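Local atomic coordinates of beta-galactosidase (Geobacillus stearothermophilus, PDB entry 4OIF), a protein that probably hydrolyses terminal non-reducing beta-D-galactose residues in beta-D-galactosides, as a zinc-containing member of glycoside hydrolase family 42. Residues R604-Y607 with Q608-E612. Numbering follows the deposited sequence.
Sequences RDFY and QELME
The carbonyl oxygen of Y607 accepts a hydrogen bond from the backbone N-H of M611, with N at 2.9 Å and only moderate straightness (N-H...O 138°). The same oxygen is skirted by the M611 side chain, whose CG lies 3.1 Å from Y607 O. Three further i to i+4 bonds, Q608 N to R604 O, E609 N to D605 O and L610 N to F606 O, mark this as alpha-helix, within helix 600-613 of the trimerisation domain. L610 supplies the apolar link: its CD1 comes 3.7 Å from CE2 of F606 and 3.9 Å from CD1 of Y607, thus bridging both rings. With chi1 at -178°, F606 carries its ring beside the L610 side chain, the two pointing the same way, while F606 CD2 sits over the centre of one Y607 face. V498 of strand 496-500 touches all three side chains. M611 runs extended beyond CG, bringing CE to 4.5 Å from Y607 CB. Replacing the M611 side chain by an alanine is likely to leave I454 and L616 without their apolar neighbour and open a gap beside Y607. Y607 OH is hydrogen-bonded to H445, and E609 forms a salt bridge with R546; the helix therefore joins the mixed sheet through an apolar face and its surroundings through polar side-chain ends.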
# COMPACT_ATOMS: atom_id res chain seq x y z
N ARG A 604 35.64 -9.33 3.22
CA ARG A 604 36.91 -8.98 2.62
C ARG A 604 38.05 -9.73 3.31
O ARG A 604 38.83 -10.41 2.65
CB ARG A 604 37.14 -7.48 2.69
CG ARG A 604 36.22 -6.68 1.77
CD ARG A 604 36.76 -5.27 1.57
NE ARG A 604 35.79 -4.44 0.89
CZ ARG A 604 35.01 -3.56 1.49
NH1 ARG A 604 35.09 -3.37 2.81
NH2 ARG A 604 34.15 -2.85 0.78
N ASP A 605 38.12 -9.67 4.64
CA ASP A 605 39.24 -10.27 5.37
C ASP A 605 39.21 -11.83 5.34
O ASP A 605 40.23 -12.50 5.06
CB ASP A 605 39.23 -9.75 6.81
CG ASP A 605 39.45 -8.21 6.89
OD1 ASP A 605 39.87 -7.60 5.89
OD2 ASP A 605 39.22 -7.60 7.96
N PHE A 606 38.03 -12.38 5.59
CA PHE A 606 37.79 -13.82 5.60
C PHE A 606 38.20 -14.44 4.26
O PHE A 606 39.01 -15.41 4.17
CB PHE A 606 36.30 -14.08 5.90
CG PHE A 606 35.95 -15.54 5.99
CD1 PHE A 606 36.08 -16.23 7.19
CD2 PHE A 606 35.51 -16.23 4.87
CE1 PHE A 606 35.77 -17.59 7.26
CE2 PHE A 606 35.21 -17.58 4.95
CZ PHE A 606 35.34 -18.26 6.15
N TYR A 607 37.63 -13.87 3.21
CA TYR A 607 37.88 -14.40 1.88
C TYR A 607 39.27 -14.04 1.39
O TYR A 607 39.80 -14.72 0.52
CB TYR A 607 36.81 -13.91 0.91
CG TYR A 607 35.50 -14.66 1.07
CD1 TYR A 607 35.45 -16.04 0.92
CD2 TYR A 607 34.33 -14.00 1.38
CE1 TYR A 607 34.27 -16.74 1.07
CE2 TYR A 607 33.14 -14.69 1.54
CZ TYR A 607 33.12 -16.05 1.38
OH TYR A 607 31.94 -16.73 1.53
N GLN A 608 39.88 -13.01 1.96
CA GLN A 608 41.25 -12.68 1.61
C GLN A 608 42.12 -13.82 2.05
O GLN A 608 42.98 -14.31 1.29
CB GLN A 608 41.72 -11.39 2.26
CG GLN A 608 43.05 -10.90 1.70
CD GLN A 608 42.96 -10.60 0.21
OE1 GLN A 608 41.93 -10.14 -0.29
NE2 GLN A 608 44.05 -10.86 -0.51
N GLU A 609 41.88 -14.25 3.29
CA GLU A 609 42.59 -15.41 3.81
C GLU A 609 42.36 -16.63 2.96
O GLU A 609 43.30 -17.39 2.69
CB GLU A 609 42.20 -15.70 5.25
CG GLU A 609 42.79 -14.74 6.24
CD GLU A 609 43.44 -15.45 7.39
OE1 GLU A 609 43.41 -16.70 7.39
OE2 GLU A 609 43.95 -14.76 8.30
N LEU A 610 41.12 -16.85 2.53
CA LEU A 610 40.90 -18.00 1.64
C LEU A 610 41.63 -17.87 0.28
O LEU A 610 42.03 -18.87 -0.31
CB LEU A 610 39.41 -18.24 1.42
CG LEU A 610 38.77 -19.01 2.58
CD1 LEU A 610 37.26 -19.20 2.37
CD2 LEU A 610 39.46 -20.35 2.80
N MET A 611 41.80 -16.64 -0.20
CA MET A 611 42.45 -16.37 -1.49
C MET A 611 43.95 -16.62 -1.40
O MET A 611 44.57 -17.12 -2.34
CB MET A 611 42.22 -14.93 -1.95
CG MET A 611 40.83 -14.56 -2.45
SD MET A 611 40.65 -12.76 -2.49
CE MET A 611 38.90 -12.57 -2.82
N GLU A 612 44.55 -16.24 -0.28
CA GLU A 612 45.95 -16.55 -0.08
C GLU A 612 46.12 -18.06 0.10
O GLU A 612 46.97 -18.68 -0.53
CB GLU A 612 46.50 -15.77 1.11
CG GLU A 612 46.56 -14.27 0.85
CD GLU A 612 46.81 -13.46 2.10
OE1 GLU A 612 46.92 -14.05 3.20
OE2 GLU A 612 46.90 -12.21 1.99